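Local coordinates for multicopper oxidase type 1 (Nitrosomonas europaea, PDB 3G5W), which is a two-domain, laccase-like blue copper protein that binds several copper ions and probably couples substrate oxidation to the reduction of dioxygen, at residues Tyr102-His105 with Glu110-Thr113; Val46-Met51 with His56-His61. One frame throughout, in Å; residues are numbered along the deposited sequence.

Interaction 1 (Tyr102-His105 with Glu110-Thr113); sequences YHCH and EHVT. With CU (copper (II) ion), chain G; C2O (Cu-O-Cu linkage), chain K.
C104, just beyond the end of strand 98-103, and V112, on helix 108-114, bring their CA atoms to 6.3 Å. What joins the two segments most firmly is a metal ion: the copper (II) ion accepts C104 SG at 2.1 Å and H111 ND1 at 2.1 Å. The sulfur stands near the plane of the H111 ring, so it and ND1 meet at the ion along the ring's edge. Beside this bridge, V112 sets its CG2 methyl 3.1 Å from C104 O and obliquely against the H103 ring. That carbonyl accepts a hydrogen bond from H103 ND1 at 2.8 Å, nearly straight (172°), the donor lying above the carbonyl plane. H103 can fold back this way because its CG sits between the backbone N and the carbonyl carbon (chi1 58°); the bond then fixes the ring's rotation, leaving NE2 to bind CU3 of the Cu-O-Cu linkage. H105 NE2 holds CU2, which H205 and H251 of the second subunit complete; H61 of this chain and H253 of the second subunit complete CU3. A cysteine on one copper, flanked by histidines on two others, is the His-Cys-His motif linking type 1 and type 3 coppers in multicopper oxidases.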
loop_
_atom_site.group_PDB
_atom_site.type_symbol
_atom_site.label_atom_id
_atom_site.label_comp_id
_atom_site.label_asym_id
_atom_site.label_seq_id
_atom_site.Cartn_x
_atom_site.Cartn_y
_atom_site.Cartn_z
ATOM N N TYR A 102 -0.046 17.036 -13.365
ATOM C CA TYR A 102 -0.072 16.724 -14.772
ATOM C C TYR A 102 1.160 15.947 -15.161
ATOM O O TYR A 102 2.228 16.107 -14.574
ATOM C CB TYR A 102 -0.264 17.971 -15.635
ATOM C CG TYR A 102 0.824 19.025 -15.584
ATOM C CD1 TYR A 102 0.833 20.000 -14.589
ATOM C CD2 TYR A 102 1.803 19.092 -16.583
ATOM C CE1 TYR A 102 1.809 20.988 -14.558
ATOM C CE2 TYR A 102 2.790 20.075 -16.563
ATOM C CZ TYR A 102 2.783 21.024 -15.548
ATOM O OH TYR A 102 3.743 22.018 -15.539
ATOM N N HIS A 103 0.984 15.075 -16.138
ATOM C CA HIS A 103 2.059 14.218 -16.590
ATOM C C HIS A 103 1.780 13.704 -17.988
ATOM O O HIS A 103 0.641 13.739 -18.468
ATOM C CB HIS A 103 2.288 13.048 -15.607
ATOM C CG HIS A 103 1.086 12.180 -15.376
ATOM N ND1 HIS A 103 0.733 11.152 -16.224
ATOM C CD2 HIS A 103 0.191 12.148 -14.359
ATOM C CE1 HIS A 103 -0.341 10.541 -15.755
ATOM N NE2 HIS A 103 -0.691 11.127 -14.626
ATOM N N CYS A 104 2.829 13.225 -18.639
ATOM C CA CYS A 104 2.680 12.579 -19.930
ATOM C C CYS A 104 1.910 11.279 -19.742
ATOM O O CYS A 104 1.988 10.671 -18.677
ATOM C CB CYS A 104 4.050 12.275 -20.512
ATOM S SG CYS A 104 3.964 11.732 -22.220
ATOM N N HIS A 105 1.169 10.856 -20.764
ATOM C CA HIS A 105 0.458 9.577 -20.711
ATOM C C HIS A 105 0.907 8.614 -21.818
ATOM O O HIS A 105 0.214 7.636 -22.111
ATOM C CB HIS A 105 -1.056 9.788 -20.764
ATOM C CG HIS A 105 -1.831 8.881 -19.850
ATOM N ND1 HIS A 105 -1.814 7.507 -19.968
ATOM C CD2 HIS A 105 -2.641 9.156 -18.798
ATOM C CE1 HIS A 105 -2.584 6.975 -19.033
ATOM N NE2 HIS A 105 -3.093 7.955 -18.308
ATOM N N GLU A 110 8.088 4.312 -18.641
ATOM C CA GLU A 110 9.340 5.054 -18.829
ATOM C C GLU A 110 9.183 6.568 -18.618
ATOM O O GLU A 110 9.916 7.164 -17.827
ATOM C CB GLU A 110 9.953 4.796 -20.215
ATOM C CG GLU A 110 11.347 5.438 -20.376
ATOM C CD GLU A 110 11.734 5.735 -21.826
ATOM O OE1 GLU A 110 11.147 5.128 -22.746
ATOM O OE2 GLU A 110 12.629 6.588 -22.042
ATOM N N HIS A 111 8.239 7.178 -19.334
ATOM C CA HIS A 111 8.148 8.645 -19.421
ATOM C C HIS A 111 7.839 9.324 -18.087
ATOM O O HIS A 111 8.469 10.328 -17.739
ATOM C CB HIS A 111 7.131 9.074 -20.492
ATOM C CG HIS A 111 7.581 8.818 -21.903
ATOM N ND1 HIS A 111 7.196 9.611 -22.963
ATOM C CD2 HIS A 111 8.391 7.864 -22.424
ATOM C CE1 HIS A 111 7.731 9.145 -24.078
ATOM N NE2 HIS A 111 8.469 8.091 -23.777
ATOM N N VAL A 112 6.879 8.777 -17.344
ATOM C CA VAL A 112 6.515 9.343 -16.040
ATOM C C VAL A 112 7.485 8.854 -14.959
ATOM O O VAL A 112 8.073 9.661 -14.240
ATOM C CB VAL A 112 5.035 9.049 -15.646
ATOM C CG1 VAL A 112 4.681 9.712 -14.313
ATOM C CG2 VAL A 112 4.096 9.551 -16.715
ATOM N N THR A 113 7.662 7.537 -14.866
ATOM C CA THR A 113 8.545 6.936 -13.861
ATOM C C THR A 113 9.968 7.511 -13.852
ATOM O O THR A 113 10.490 7.847 -12.782
ATOM C CB THR A 113 8.598 5.392 -13.998
ATOM O OG1 THR A 113 7.267 4.862 -13.933
ATOM C CG2 THR A 113 9.450 4.762 -12.893
HETATM CU CU CU G . 5.980 11.339 -22.839
HETATM CU CU2 C2O K . -4.536 7.675 -16.781
HETATM CU CU3 C2O K . -2.061 10.345 -13.310
HETATM O O1 C2O K . -3.360 8.625 -15.507
#

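Interaction 2 (Val46-Met51 with His56-His61); sequences VNVTNM and HTIHWH. With CU (copper (II) ion), chain G; C1O (Cu-O linkage), chain L; C2O (Cu-O-Cu linkage), chain K.
V46, V48 and N50, at alternate positions on strand 43-50, face W60, I58 and H56 in turn, the two segments running roughly antiparallel (161°) but too far apart to pair as strands. H56 is the link between this packing and the copper (II) ion. Its CB points toward strand 43-50 and already lies 3.5 Å from the copper; CG, beside the backbone N (chi1 -56°), is 3.2 Å from the ion, and the ring turns one edge to it. ND1 makes the bond to the copper at 2.2 Å. On the far side CD2 lies 3.7 Å from N50 CG, the two side chains crossing at about a right angle, amide and ring planes 53° apart, and NE2 ends in a hydrogen bond with T52 OG1. Replacing N50 by an alanine would remove the amide beside CD2 and is likely to open a gap there, giving the H56 ring more room to tilt on its copper. Further along, V48 CG2 touches I58 CD1 at 3.5 Å, while V46 CG2 approaches W60 CH2 at 3.7 Å, oblique to the indole; I58 CG2 covers one face of that ring near its rim. Beyond these, H59 NE2 binds CU4 of the Cu-O linkage. H61 ND1 binds CU3 of the Cu-O-Cu linkage. The chemistry thus divides: apolar groups and one amide back the segment, while its imidazoles deliver nitrogen to three coppers.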
loop_
_atom_site.group_PDB
_atom_site.type_symbol
_atom_site.label_atom_id
_atom_site.label_comp_id
_atom_site.label_asym_id
_atom_site.label_seq_id
_atom_site.Cartn_x
_atom_site.Cartn_y
_atom_site.Cartn_z
ATOM N N VAL A 46 -3.674 25.485 -22.576
ATOM C CA VAL A 46 -2.247 25.170 -22.556
ATOM C C VAL A 46 -1.776 24.727 -23.936
ATOM O O VAL A 46 -2.251 23.719 -24.462
ATOM C CB VAL A 46 -1.880 24.089 -21.505
ATOM C CG1 VAL A 46 -0.362 23.948 -21.400
ATOM C CG2 VAL A 46 -2.473 24.428 -20.137
ATOM N N ASN A 47 -0.857 25.499 -24.510
ATOM C CA ASN A 47 -0.243 25.163 -25.794
ATOM C C ASN A 47 1.040 24.385 -25.547
ATOM O O ASN A 47 1.975 24.893 -24.924
ATOM C CB ASN A 47 0.022 26.429 -26.625
ATOM C CG ASN A 47 -1.211 27.299 -26.763
ATOM O OD1 ASN A 47 -2.217 26.886 -27.334
ATOM N ND2 ASN A 47 -1.144 28.507 -26.216
ATOM N N VAL A 48 1.063 23.140 -26.015
ATOM C CA VAL A 48 2.176 22.224 -25.760
ATOM C C VAL A 48 2.960 21.894 -27.036
ATOM O O VAL A 48 2.430 21.247 -27.939
ATOM C CB VAL A 48 1.670 20.916 -25.085
ATOM C CG1 VAL A 48 2.836 19.988 -24.750
ATOM C CG2 VAL A 48 0.885 21.248 -23.832
ATOM N N THR A 49 4.217 22.336 -27.090
ATOM C CA THR A 49 5.092 22.091 -28.243
ATOM C C THR A 49 6.147 21.029 -27.950
ATOM O O THR A 49 6.961 21.172 -27.033
ATOM C CB THR A 49 5.775 23.394 -28.729
ATOM O OG1 THR A 49 4.774 24.385 -28.987
ATOM C CG2 THR A 49 6.556 23.146 -30.001
ATOM N N ASN A 50 6.140 19.967 -28.749
ATOM C CA ASN A 50 7.046 18.843 -28.545
ATOM C C ASN A 50 8.382 19.058 -29.252
ATOM O O ASN A 50 8.468 18.938 -30.475
ATOM C CB ASN A 50 6.375 17.551 -29.021
ATOM C CG ASN A 50 7.215 16.304 -28.767
ATOM O OD1 ASN A 50 6.768 15.192 -29.049
ATOM N ND2 ASN A 50 8.420 16.474 -28.245
ATOM N N MET A 51 9.424 19.355 -28.478
ATOM C CA MET A 51 10.749 19.609 -29.043
ATOM C C MET A 51 11.720 18.439 -28.855
ATOM O O MET A 51 12.939 18.600 -28.971
ATOM C CB MET A 51 11.325 20.915 -28.486
ATOM C CG MET A 51 10.458 22.139 -28.761
ATOM S SD MET A 51 10.626 22.801 -30.439
ATOM C CE MET A 51 9.521 21.799 -31.424
ATOM N N HIS A 56 4.503 12.482 -27.165
ATOM C CA HIS A 56 4.102 12.758 -25.793
ATOM C C HIS A 56 2.666 13.272 -25.775
ATOM O O HIS A 56 2.084 13.559 -26.830
ATOM C CB HIS A 56 5.010 13.824 -25.151
ATOM C CG HIS A 56 6.472 13.490 -25.166
ATOM N ND1 HIS A 56 7.017 12.482 -24.403
ATOM C CD2 HIS A 56 7.509 14.068 -25.822
ATOM C CE1 HIS A 56 8.321 12.433 -24.607
ATOM N NE2 HIS A 56 8.646 13.385 -25.465
ATOM N N THR A 57 2.100 13.376 -24.571
ATOM C CA THR A 57 0.844 14.082 -24.325
ATOM C C THR A 57 0.958 14.768 -22.971
ATOM O O THR A 57 1.976 14.644 -22.295
ATOM C CB THR A 57 -0.392 13.128 -24.253
ATOM O OG1 THR A 57 -0.200 12.177 -23.198
ATOM C CG2 THR A 57 -0.627 12.387 -25.570
ATOM N N ILE A 58 -0.080 15.501 -22.577
ATOM C CA ILE A 58 -0.221 15.885 -21.178
ATOM C C ILE A 58 -1.607 15.517 -20.693
ATOM O O ILE A 58 -2.622 15.980 -21.229
ATOM C CB ILE A 58 0.034 17.376 -20.895
ATOM C CG1 ILE A 58 1.417 17.802 -21.379
ATOM C CG2 ILE A 58 -0.099 17.653 -19.373
ATOM C CD1 ILE A 58 1.749 19.244 -21.062
ATOM N N HIS A 59 -1.636 14.680 -19.662
ATOM C CA HIS A 59 -2.868 14.348 -18.993
ATOM C C HIS A 59 -2.968 15.172 -17.711
ATOM O O HIS A 59 -1.997 15.311 -16.973
ATOM C CB HIS A 59 -2.929 12.847 -18.692
ATOM C CG HIS A 59 -4.000 12.485 -17.719
ATOM N ND1 HIS A 59 -5.328 12.781 -17.935
ATOM C CD2 HIS A 59 -3.938 11.883 -16.507
ATOM C CE1 HIS A 59 -6.042 12.355 -16.907
ATOM N NE2 HIS A 59 -5.219 11.822 -16.022
ATOM N N TRP A 60 -4.149 15.724 -17.467
ATOM C CA TRP A 60 -4.389 16.598 -16.331
ATOM C C TRP A 60 -5.094 15.780 -15.244
ATOM O O TRP A 60 -6.325 15.686 -15.199
ATOM C CB TRP A 60 -5.178 17.834 -16.789
ATOM C CG TRP A 60 -4.573 18.418 -18.052
ATOM C CD1 TRP A 60 -4.920 18.117 -19.343
ATOM C CD2 TRP A 60 -3.479 19.343 -18.139
ATOM N NE1 TRP A 60 -4.123 18.812 -20.221
ATOM C CE2 TRP A 60 -3.227 19.567 -19.511
ATOM C CE3 TRP A 60 -2.690 20.009 -17.189
ATOM C CZ2 TRP A 60 -2.224 20.441 -19.961
ATOM C CZ3 TRP A 60 -1.693 20.873 -17.633
ATOM C CH2 TRP A 60 -1.470 21.077 -19.012
ATOM N N HIS A 61 -4.278 15.166 -14.391
ATOM C CA HIS A 61 -4.748 14.189 -13.396
ATOM C C HIS A 61 -5.535 14.865 -12.287
ATOM O O HIS A 61 -4.972 15.608 -11.481
ATOM C CB HIS A 61 -3.562 13.431 -12.788
ATOM C CG HIS A 61 -3.966 12.289 -11.901
ATOM N ND1 HIS A 61 -3.413 11.032 -12.012
ATOM C CD2 HIS A 61 -4.887 12.210 -10.909
ATOM C CE1 HIS A 61 -3.967 10.229 -11.117
ATOM N NE2 HIS A 61 -4.860 10.921 -10.430
HETATM CU CU CU G . 5.980 11.339 -22.839
HETATM CU CU4 C1O L . -5.975 10.727 -14.527
HETATM O O3 C1O L . -8.048 12.339 -13.937
HETATM CU CU2 C2O K . -4.536 7.675 -16.781
HETATM CU CU3 C2O K . -2.061 10.345 -13.310
HETATM O O1 C2O K . -3.360 8.625 -15.507
#

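After three earlier strands, the chain runs along strand 43-50, turns through four residues and returns as 56-61, where interaction 2 closes that loop and joins two sheets of the first copper-oxidase domain. Much later, strand 98-103 ends, the chain enters helix 108-114 within a few residues, and interaction 1 closes this second short connection. The loops follow in series, neither nesting nor crossing, yet they meet in space: strands 59-61 and 98-103 are antiparallel neighbours, with H103 O 2.7 Å from H59 N in a probable hydrogen bond. Both contacts supply ligands to the copper (II) ion, whose site also includes M117, and both reach the Cu-O-Cu linkage at the border with the second subunit.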